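Local coordinates for protein glycoside hydrolase family 81 (Clostridium thermocellum, PDB 6FOP) that probably hydrolyses beta-1,3-glucans such as laminarin, as a family 81 glycoside hydrolase of the cellulosome, at residues L214-D219 and L277-S282; W232-T237 and I516-I521; Y300-I305 and Y522-E527. All blocks are in the same frame, centred on the assembly; numbering follows the deposited sequence. Where two conformers were deposited one is given.

Contact 1 of 3, residues L214-D219 and L277-S282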
loop_
_atom_site.group_PDB
_atom_site.type_symbol
_atom_site.label_atom_id
_atom_site.label_comp_id
_atom_site.label_asym_id
_atom_site.label_seq_id
_atom_site.Cartn_x
_atom_site.Cartn_y
_atom_site.Cartn_z
ATOM N N LEU A 214 5.079 -2.000 33.941
ATOM C CA LEU A 214 3.669 -1.658 34.122
ATOM C C LEU A 214 3.512 -0.204 34.542
ATOM O O LEU A 214 2.622 0.485 34.054
ATOM C CB LEU A 214 3.048 -2.584 35.151
ATOM C CG LEU A 214 1.575 -2.361 35.473
ATOM C CD1 LEU A 214 0.688 -2.583 34.248
ATOM C CD2 LEU A 214 1.164 -3.293 36.602
ATOM N N THR A 215 4.404 0.277 35.410
ATOM C CA THR A 215 4.354 1.669 35.868
ATOM C C THR A 215 4.543 2.624 34.692
ATOM O O THR A 215 3.860 3.636 34.588
ATOM C CB THR A 215 5.441 1.913 36.935
ATOM O OG1 THR A 215 5.237 1.014 38.037
ATOM C CG2 THR A 215 5.409 3.312 37.433
ATOM N N TYR A 216 5.479 2.307 33.800
ATOM C CA TYR A 216 5.729 3.161 32.630
ATOM C C TYR A 216 4.521 3.186 31.702
ATOM O O TYR A 216 4.091 4.259 31.257
ATOM C CB TYR A 216 6.950 2.649 31.884
ATOM C CG TYR A 216 7.325 3.569 30.731
ATOM C CD1 TYR A 216 8.040 4.748 30.961
ATOM C CD2 TYR A 216 6.929 3.288 29.422
ATOM C CE1 TYR A 216 8.356 5.610 29.928
ATOM C CE2 TYR A 216 7.268 4.146 28.379
ATOM C CZ TYR A 216 7.984 5.287 28.632
ATOM O OH TYR A 216 8.284 6.127 27.580
ATOM N N TYR A 217 3.944 2.032 31.424
ATOM C CA TYR A 217 2.735 1.972 30.580
ATOM C C TYR A 217 1.549 2.671 31.246
ATOM O O TYR A 217 0.794 3.358 30.579
ATOM C CB TYR A 217 2.427 0.556 30.155
ATOM C CG TYR A 217 3.285 0.083 28.986
ATOM C CD1 TYR A 217 4.649 -0.136 29.132
ATOM C CD2 TYR A 217 2.719 -0.139 27.734
ATOM C CE1 TYR A 217 5.420 -0.576 28.067
ATOM C CE2 TYR A 217 3.481 -0.574 26.667
ATOM C CZ TYR A 217 4.826 -0.783 26.846
ATOM O OH TYR A 217 5.599 -1.220 25.791
ATOM N N LYS A 218 1.415 2.557 32.572
ATOM C CA LYS A 218 0.387 3.304 33.289
ATOM C C LYS A 218 0.565 4.798 33.123
ATOM O O LYS A 218 -0.417 5.521 32.992
ATOM C CB LYS A 218 0.365 2.906 34.766
ATOM C CG LYS A 218 -0.728 3.606 35.549
ATOM C CD LYS A 218 -0.671 3.281 37.027
ATOM C CE LYS A 218 -1.761 4.065 37.755
ATOM N NZ LYS A 218 -1.639 4.035 39.232
ATOM N N ASP A 219 1.820 5.265 33.115
ATOM C CA ASP A 219 2.071 6.688 32.961
ATOM C C ASP A 219 1.406 7.291 31.730
ATOM O O ASP A 219 1.034 8.459 31.760
ATOM C CB ASP A 219 3.568 6.998 32.869
ATOM C CG ASP A 219 4.302 6.877 34.181
ATOM O OD1 ASP A 219 3.683 6.985 35.245
ATOM O OD2 ASP A 219 5.555 6.719 34.123
ATOM N N LEU A 277 12.871 3.159 22.866
ATOM C CA LEU A 277 12.757 2.638 24.204
ATOM C C LEU A 277 13.302 1.215 24.204
ATOM O O LEU A 277 13.576 0.649 23.149
ATOM C CB LEU A 277 11.285 2.625 24.622
ATOM C CG LEU A 277 10.550 3.965 24.658
ATOM C CD1 LEU A 277 9.086 3.714 24.950
ATOM C CD2 LEU A 277 11.151 4.900 25.682
ATOM N N PRO A 278 13.480 0.609 25.404
ATOM C CA PRO A 278 13.940 -0.778 25.421
ATOM C C PRO A 278 12.935 -1.781 24.881
ATOM O O PRO A 278 13.305 -2.894 24.474
ATOM C CB PRO A 278 14.182 -1.053 26.921
ATOM C CG PRO A 278 14.334 0.279 27.546
ATOM C CD PRO A 278 13.486 1.212 26.752
ATOM N N TYR A 279 11.671 -1.410 24.877
ATOM C CA TYR A 279 10.603 -2.359 24.650
ATOM C C TYR A 279 10.419 -2.687 23.181
ATOM O O TYR A 279 10.419 -1.781 22.324
ATOM C CB TYR A 279 9.302 -1.782 25.183
ATOM C CG TYR A 279 9.376 -1.263 26.585
ATOM C CD1 TYR A 279 9.848 -2.069 27.632
ATOM C CD2 TYR A 279 8.975 0.034 26.873
ATOM C CE1 TYR A 279 9.895 -1.591 28.924
ATOM C CE2 TYR A 279 9.034 0.517 28.158
ATOM C CZ TYR A 279 9.495 -0.298 29.178
ATOM O OH TYR A 279 9.528 0.160 30.471
ATOM N N THR A 280 10.240 -3.972 22.891
ATOM C CA THR A 280 9.937 -4.425 21.532
ATOM C C THR A 280 8.780 -5.403 21.567
ATOM O O THR A 280 8.475 -5.990 22.638
ATOM C CB THR A 280 11.139 -5.109 20.870
ATOM O OG1 THR A 280 11.528 -6.261 21.624
ATOM C CG2 THR A 280 12.319 -4.165 20.752
ATOM N N TYR A 281 8.159 -5.602 20.408
ATOM C CA TYR A 281 7.156 -6.645 20.203
ATOM C C TYR A 281 7.548 -7.503 19.021
ATOM O O TYR A 281 7.956 -6.965 17.970
ATOM C CB TYR A 281 5.769 -6.057 19.964
ATOM C CG TYR A 281 5.262 -5.224 21.126
ATOM C CD1 TYR A 281 4.690 -5.836 22.231
ATOM C CD2 TYR A 281 5.426 -3.853 21.149
ATOM C CE1 TYR A 281 4.244 -5.084 23.306
ATOM C CE2 TYR A 281 4.979 -3.099 22.227
ATOM C CZ TYR A 281 4.424 -3.737 23.320
ATOM O OH TYR A 281 3.971 -2.969 24.367
ATOM N N SER A 282 7.414 -8.812 19.166
ATOM C CA SER A 282 7.608 -9.715 18.057
ATOM C C SER A 282 6.283 -9.909 17.357
ATOM O O SER A 282 5.319 -10.396 17.937
ATOM C CB SER A 282 8.134 -11.047 18.568
ATOM O OG SER A 282 8.290 -11.951 17.493
#
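Tyr217 and Tyr281 reach across from opposite directions and meet at their hydroxyls, Tyr217 OH donating a 2.8 Å hydrogen bond to Tyr281 OH. Tyr279 slides past the same ring the other way, and Tyr217 CE1 sits above its face toward the rim, 3.8 Å from Tyr279 CE2. The two ring planes stand at 59°. At the edge of the Tyr279 ring comes the second helix residue: Tyr216 CD2 lies 3.7 Å from Tyr279 CE2. With its CG trans to N (chi1 -175°), Tyr216 extends beyond Tyr279 to Leu277, whose two methyls CD1 and CD2 each lie 3.7 Å from Tyr216 OH. Leu277 therefore covers the end of that ring.

Outside partners fix the polar ends. Tyr281 OH is also bonded to Val205 O, which joins the hydroxyl pair to strand 200-206, and Tyr216 OH is bonded to Gln292 NE2. Pro207 touches both Tyr217 and Tyr279, and Phe175 packs on Tyr217 as well. The result is an aromatic cluster of Tyr216, Tyr217 and Tyr279, joining helix 211-220 to the chain that leads into strand 280-283, which borders a small three-stranded antiparallel sheet.

Contact 2 of 3, residues W232-T237 and I516-I521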
loop_
_atom_site.group_PDB
_atom_site.type_symbol
_atom_site.label_atom_id
_atom_site.label_comp_id
_atom_site.label_asym_id
_atom_site.label_seq_id
_atom_site.Cartn_x
_atom_site.Cartn_y
_atom_site.Cartn_z
ATOM N N TRP A 232 3.765 14.550 4.295
ATOM C CA TRP A 232 4.984 14.201 3.558
ATOM C C TRP A 232 5.582 15.404 2.860
ATOM O O TRP A 232 4.884 16.383 2.571
ATOM C CB TRP A 232 4.731 13.088 2.533
ATOM C CG TRP A 232 3.665 13.383 1.568
ATOM C CD1 TRP A 232 3.790 14.073 0.379
ATOM C CD2 TRP A 232 2.292 13.011 1.667
ATOM N NE1 TRP A 232 2.589 14.137 -0.241
ATOM C CE2 TRP A 232 1.644 13.499 0.516
ATOM C CE3 TRP A 232 1.541 12.298 2.622
ATOM C CZ2 TRP A 232 0.279 13.321 0.303
ATOM C CZ3 TRP A 232 0.208 12.110 2.392
ATOM C CH2 TRP A 232 -0.415 12.625 1.246
ATOM N N SER A 233 6.877 15.287 2.566
ATOM C CA SER A 233 7.594 16.314 1.829
ATOM C C SER A 233 8.692 15.704 0.967
ATOM O O SER A 233 9.524 14.949 1.484
ATOM C CB SER A 233 8.188 17.328 2.817
ATOM O OG SER A 233 8.930 18.309 2.116
ATOM N N TYR A 234 8.688 16.022 -0.326
ATOM C CA TYR A 234 9.766 15.672 -1.238
ATOM C C TYR A 234 10.702 16.866 -1.282
ATOM O O TYR A 234 10.271 17.993 -1.592
ATOM C CB TYR A 234 9.204 15.407 -2.632
ATOM C CG TYR A 234 10.224 15.304 -3.749
ATOM C CD1 TYR A 234 11.315 14.441 -3.674
ATOM C CD2 TYR A 234 10.097 16.093 -4.891
ATOM C CE1 TYR A 234 12.230 14.331 -4.732
ATOM C CE2 TYR A 234 10.985 15.996 -5.942
ATOM C CZ TYR A 234 12.062 15.142 -5.856
ATOM O OH TYR A 234 12.914 15.068 -6.952
ATOM N N ASN A 235 11.969 16.625 -0.981
ATOM C CA ASN A 235 13.024 17.623 -1.113
ATOM C C ASN A 235 13.784 17.366 -2.392
ATOM O O ASN A 235 14.577 16.439 -2.480
ATOM C CB ASN A 235 13.959 17.571 0.087
ATOM C CG ASN A 235 14.951 18.705 0.089
ATOM O OD1 ASN A 235 15.430 19.118 -0.964
ATOM N ND2 ASN A 235 15.284 19.213 1.265
ATOM N N GLU A 236 13.509 18.192 -3.392
ATOM C CA GLU A 236 14.084 17.974 -4.718
ATOM C C GLU A 236 15.599 18.121 -4.741
ATOM O O GLU A 236 16.280 17.394 -5.471
ATOM C CB GLU A 236 13.459 18.896 -5.753
ATOM C CG GLU A 236 13.857 18.548 -7.201
ATOM C CD GLU A 236 13.212 19.471 -8.181
ATOM O OE1 GLU A 236 12.359 20.282 -7.768
ATOM O OE2 GLU A 236 13.558 19.429 -9.367
ATOM N N THR A 237 16.111 19.065 -3.968
ATOM C CA THR A 237 17.530 19.304 -3.872
ATOM C C THR A 237 18.254 18.095 -3.289
ATOM O O THR A 237 19.260 17.657 -3.842
ATOM C CB THR A 237 17.807 20.572 -3.040
ATOM O OG1 THR A 237 17.167 21.697 -3.675
ATOM C CG2 THR A 237 19.302 20.827 -2.919
ATOM N N ILE A 516 0.583 16.783 -6.922
ATOM C CA ILE A 516 0.325 15.428 -7.391
ATOM C C ILE A 516 1.632 14.674 -7.580
ATOM O O ILE A 516 1.744 13.507 -7.200
ATOM C CB ILE A 516 -0.545 15.421 -8.661
ATOM C CG1 ILE A 516 -1.939 15.977 -8.341
ATOM C CG2 ILE A 516 -0.611 14.011 -9.242
ATOM C CD1 ILE A 516 -2.896 16.032 -9.518
ATOM N N ARG A 517 2.643 15.333 -8.133
ATOM C CA ARG A 517 3.935 14.669 -8.280
ATOM C C ARG A 517 4.475 14.169 -6.931
ATOM O O ARG A 517 4.898 13.030 -6.808
ATOM C CB ARG A 517 4.963 15.593 -8.912
ATOM C CG ARG A 517 6.284 14.909 -9.123
ATOM C CD ARG A 517 7.368 15.911 -9.327
ATOM N NE ARG A 517 7.573 16.737 -8.141
ATOM C CZ ARG A 517 8.330 17.821 -8.118
ATOM N NH1 ARG A 517 8.940 18.243 -9.220
ATOM N NH2 ARG A 517 8.464 18.515 -6.994
ATOM N N ASP A 518 4.415 15.029 -5.923
ATOM C CA ASP A 518 5.017 14.714 -4.631
ATOM C C ASP A 518 4.224 13.635 -3.919
ATOM O O ASP A 518 4.811 12.822 -3.205
ATOM C CB ASP A 518 5.120 15.974 -3.779
ATOM C CG ASP A 518 6.150 16.981 -4.311
ATOM O OD1 ASP A 518 6.843 16.697 -5.319
ATOM O OD2 ASP A 518 6.251 18.059 -3.703
ATOM N N LEU A 519 2.904 13.615 -4.123
ATOM C CA LEU A 519 2.045 12.502 -3.694
ATOM C C LEU A 519 2.582 11.195 -4.274
ATOM O O LEU A 519 2.736 10.188 -3.562
ATOM C CB LEU A 519 0.608 12.741 -4.153
ATOM C CG LEU A 519 -0.374 11.558 -4.082
ATOM C CD1 LEU A 519 -0.699 11.174 -2.653
ATOM C CD2 LEU A 519 -1.634 11.855 -4.878
ATOM N N GLY A 520 2.833 11.183 -5.575
ATOM C CA GLY A 520 3.389 9.999 -6.224
ATOM C C GLY A 520 4.710 9.564 -5.625
ATOM O O GLY A 520 4.942 8.361 -5.429
ATOM N N ILE A 521 5.599 10.522 -5.379
ATOM C CA ILE A 521 6.903 10.228 -4.807
ATOM C C ILE A 521 6.741 9.623 -3.423
ATOM O O ILE A 521 7.417 8.654 -3.071
ATOM C CB ILE A 521 7.843 11.442 -4.858
ATOM C CG1 ILE A 521 8.134 11.788 -6.323
ATOM C CG2 ILE A 521 9.122 11.188 -4.065
ATOM C CD1 ILE A 521 8.892 13.076 -6.526
HETATM O O HOH W 1 6.636 17.935 -1.020
HETATM O O HOH W 2 8.707 19.280 -3.683
HETATM O O HOH W 3 10.618 20.370 -9.748
HETATM O O HOH W 4 10.267 20.765 -6.451
#
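Strand 232-235 passes almost square across helix 516-521, at 99° with the axes 8.1 Å apart, and Tyr234 CA stands 5.9 Å from Asp518 CA. The strand is an outer member of a three-stranded antiparallel sheet; the helix lies in the C-terminal family 81 domain, whose six-hairpin clan is that of (alpha/alpha)6 barrels.

Tyr234 carries the contact. Ile521 CD1 lies over the centre of its ring, 3.6 Å from the centroid and 9° off the normal, a CH-pi contact. Glu236 CA covers the opposite face, nearer the rim, so the ring is held between a helix methyl and its own chain. Its edge is turned to Arg517: the guanidinium stands nearly perpendicular to the ring, with Arg517 NH2 in the ring plane, 3.6 Å from Tyr234 CD2. Arg517 bends at chi3 (64°) and grips Asp518 side-on, both nitrogens going to one oxygen, Arg517 NE to Asp518 OD1 at 2.9 Å and Arg517 NH2 to the same OD1 at 3.0 Å. Glu509 pairs with Arg517 NH1.

Two residues earlier on the strand, Trp232 CZ2 meets Leu519 CD1 at 3.8 Å, while the indole stacks on Tyr522. The remaining polar links run through water. One water joins Tyr234 N, and a second joins Tyr234 O, to Asp518 OD2. Two more connect Glu236 to Arg517, one of them donating to Glu236 OE1 at 2.6 Å and accepting from Arg517 NH1.

Contact 3 of 3, residues Y300-I305 and Y522-E527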
loop_
_atom_site.group_PDB
_atom_site.type_symbol
_atom_site.label_atom_id
_atom_site.label_comp_id
_atom_site.label_asym_id
_atom_site.label_seq_id
_atom_site.Cartn_x
_atom_site.Cartn_y
_atom_site.Cartn_z
ATOM N N TYR A 300 13.418 8.717 3.594
ATOM C CA TYR A 300 13.948 7.788 2.615
ATOM C C TYR A 300 14.634 8.544 1.499
ATOM O O TYR A 300 14.223 9.614 1.130
ATOM C CB TYR A 300 12.802 6.971 2.035
ATOM C CG TYR A 300 11.957 6.213 3.054
ATOM C CD1 TYR A 300 12.530 5.423 4.038
ATOM C CD2 TYR A 300 10.574 6.219 2.960
ATOM C CE1 TYR A 300 11.735 4.722 4.960
ATOM C CE2 TYR A 300 9.779 5.525 3.854
ATOM C CZ TYR A 300 10.362 4.761 4.837
ATOM O OH TYR A 300 9.544 4.086 5.711
ATOM N N ARG A 301 15.623 7.920 0.891
ATOM C CA ARG A 301 16.208 8.440 -0.345
ATOM C C ARG A 301 15.363 7.957 -1.531
ATOM O O ARG A 301 15.064 6.772 -1.677
ATOM C CB ARG A 301 17.653 7.991 -0.480
ATOM C CG ARG A 301 18.563 8.632 0.538
ATOM C CD ARG A 301 20.035 8.539 0.160
ATOM N NE ARG A 301 20.905 8.801 1.304
ATOM C CZ ARG A 301 21.185 10.009 1.790
ATOM N NH1 ARG A 301 20.662 11.109 1.245
ATOM N NH2 ARG A 301 21.993 10.121 2.846
ATOM N N TYR A 302 15.007 8.919 -2.372
ATOM C CA TYR A 302 14.340 8.676 -3.635
ATOM C C TYR A 302 15.424 8.577 -4.703
ATOM O O TYR A 302 16.347 9.385 -4.719
ATOM C CB TYR A 302 13.428 9.850 -3.925
ATOM C CG TYR A 302 12.802 9.885 -5.307
ATOM C CD1 TYR A 302 11.854 8.941 -5.703
ATOM C CD2 TYR A 302 13.114 10.910 -6.185
ATOM C CE1 TYR A 302 11.247 8.999 -6.934
ATOM C CE2 TYR A 302 12.507 10.988 -7.428
ATOM C CZ TYR A 302 11.571 10.036 -7.800
ATOM O OH TYR A 302 10.962 10.116 -9.027
ATOM N N HIS A 303 15.327 7.582 -5.581
ATOM C CA HIS A 303 16.366 7.312 -6.571
ATOM C C HIS A 303 15.970 7.645 -7.993
ATOM O O HIS A 303 16.674 7.240 -8.939
ATOM C CB HIS A 303 16.803 5.853 -6.483
ATOM C CG HIS A 303 17.404 5.522 -5.164
ATOM N ND1 HIS A 303 18.734 5.728 -4.888
ATOM C CD2 HIS A 303 16.850 5.060 -4.018
ATOM C CE1 HIS A 303 18.975 5.398 -3.629
ATOM N NE2 HIS A 303 17.852 4.980 -3.087
ATOM N N GLY A 304 14.864 8.356 -8.165
ATOM C CA GLY A 304 14.401 8.766 -9.485
ATOM C C GLY A 304 13.594 7.663 -10.145
ATOM O O GLY A 304 13.750 6.472 -9.823
ATOM N N ILE A 305 12.764 8.059 -11.100
ATOM C CA ILE A 305 12.202 7.135 -12.078
ATOM C C ILE A 305 12.395 7.743 -13.454
ATOM O O ILE A 305 12.604 8.952 -13.583
ATOM C CB ILE A 305 10.705 6.820 -11.824
ATOM C CG1 ILE A 305 9.806 8.034 -12.037
ATOM C CG2 ILE A 305 10.505 6.229 -10.422
ATOM C CD1 ILE A 305 8.366 7.663 -12.146
ATOM N N TYR A 522 5.850 10.196 -2.631
ATOM C CA TYR A 522 5.511 9.650 -1.305
ATOM C C TYR A 522 5.055 8.192 -1.379
ATOM O O TYR A 522 5.577 7.287 -0.687
ATOM C CB TYR A 522 4.451 10.552 -0.642
ATOM C CG TYR A 522 3.661 9.916 0.503
ATOM C CD1 TYR A 522 4.267 9.656 1.727
ATOM C CD2 TYR A 522 2.341 9.534 0.341
ATOM C CE1 TYR A 522 3.566 9.067 2.772
ATOM C CE2 TYR A 522 1.650 8.920 1.381
ATOM C CZ TYR A 522 2.260 8.700 2.577
ATOM O OH TYR A 522 1.557 8.089 3.593
ATOM N N LEU A 523 4.058 7.948 -2.226
ATOM C CA LEU A 523 3.517 6.587 -2.360
ATOM C C LEU A 523 4.536 5.598 -2.872
ATOM O O LEU A 523 4.691 4.502 -2.332
ATOM C CB LEU A 523 2.269 6.599 -3.239
ATOM C CG LEU A 523 1.098 7.441 -2.723
ATOM C CD1 LEU A 523 0.058 7.659 -3.819
ATOM C CD2 LEU A 523 0.450 6.763 -1.511
ATOM N N TYR A 524 5.186 5.967 -3.967
ATOM C CA TYR A 524 6.158 5.108 -4.614
ATOM C C TYR A 524 7.309 4.753 -3.693
ATOM O O TYR A 524 7.650 3.576 -3.508
ATOM C CB TYR A 524 6.687 5.827 -5.870
ATOM C CG TYR A 524 7.809 5.108 -6.586
ATOM C CD1 TYR A 524 7.561 4.099 -7.510
ATOM C CD2 TYR A 524 9.127 5.420 -6.312
ATOM C CE1 TYR A 524 8.615 3.439 -8.141
ATOM C CE2 TYR A 524 10.172 4.779 -6.960
ATOM C CZ TYR A 524 9.914 3.786 -7.866
ATOM O OH TYR A 524 10.959 3.159 -8.485
ATOM N N THR A 525 7.935 5.768 -3.111
ATOM C CA THR A 525 9.105 5.551 -2.284
ATOM C C THR A 525 8.764 4.695 -1.069
ATOM O O THR A 525 9.490 3.772 -0.708
ATOM C CB THR A 525 9.708 6.907 -1.891
ATOM O OG1 THR A 525 9.987 7.683 -3.089
ATOM C CG2 THR A 525 10.988 6.727 -1.125
ATOM N N THR A 526 7.623 5.007 -0.445
ATOM C CA THR A 526 7.254 4.274 0.762
ATOM C C THR A 526 6.881 2.818 0.420
ATOM O O THR A 526 7.362 1.892 1.081
ATOM C CB THR A 526 6.113 4.966 1.484
ATOM O OG1 THR A 526 6.457 6.326 1.770
ATOM C CG2 THR A 526 5.836 4.241 2.805
ATOM N N GLU A 527 6.053 2.592 -0.616
ATOM C CA GLU A 527 5.715 1.225 -0.973
ATOM C C GLU A 527 6.938 0.394 -1.302
ATOM O O GLU A 527 7.042 -0.767 -0.886
ATOM C CB GLU A 527 4.647 1.179 -2.073
ATOM C CG GLU A 527 4.025 -0.205 -2.221
ATOM C CD GLU A 527 2.511 -0.287 -2.068
ATOM O OE1 GLU A 527 1.818 0.764 -2.133
ATOM O OE2 GLU A 527 2.017 -1.420 -1.835
HETATM O O HOH W 5 13.487 3.791 -7.645
#
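Tyr300 leaves its strand toward helix 522-527, and its CB immediately meets the methyl of Thr525, with Tyr300 CB 3.7 Å from Thr525 CG2 in one of the two conformers of that threonine. Two bonds farther out, CD2 still skirts that methyl as the two side chains slide past each other. CE2 then reaches Thr526, with Thr526 OG1 near the ring plane and 4.0 Å from Tyr300 CE2. At the tip, Tyr300 OH is bonded to His266 O. Thr526 OG1 has its own partner one helical turn back, donating to Tyr522 O at 2.8 Å. That carbonyl also takes the helical bond from Thr526 N, and the two donors approach from opposite faces of its plane.

Strand 295-301, which ends here, is an outer strand of an antiparallel sheet laid against helix 514-534 of the C-terminal family 81 domain, probably part of its (alpha/alpha)6 barrel.

Beyond the strand end, and for the same Thr525 conformer, Tyr302 CD1 comes within 3.4 Å of Thr525 OG1, the side chains crossing at about a right angle; this hydroxyl bonds to Ile521 O. Gly304 N lies over the centre of one face of the Tyr302 ring, and Tyr302 OH is bonded to Pro671 O. Tyr524, its ring swung away from the backbone N (chi1 175°), extends to Ile305, whose CG2 sits over its face, 29° off the normal and 3.6 Å from Tyr524 CZ. A water in the plane of that ring donates to Tyr524 OH at 2.7 Å and, weakly, to Gly304 O, while Ala584 O bonds to the same hydroxyl.

In the fold
Contacts 2 and 3 sit on successive turns of helix 514-534, their centres 9 Å apart, and reach the two outer strands of one three-stranded sheet. They touch directly: Ile521 and Tyr234 both pack on Tyr302. Contact 3 is the more deeply buried, about 13 Å from the chain centre, and is chiefly apolar, with a single water. Contact 2, at about 17 Å and partly buried, adds an arginine-aspartate pair within the helix and four waters that bridge to segment 232-237. Contact 1 stands apart, about 29 Å out and likewise partly buried, joining other elements through tyrosines and a direct hydroxyl-hydroxyl bond. Its helix 211-220 nevertheless precedes strand 223-235 of contact 2 in the chain.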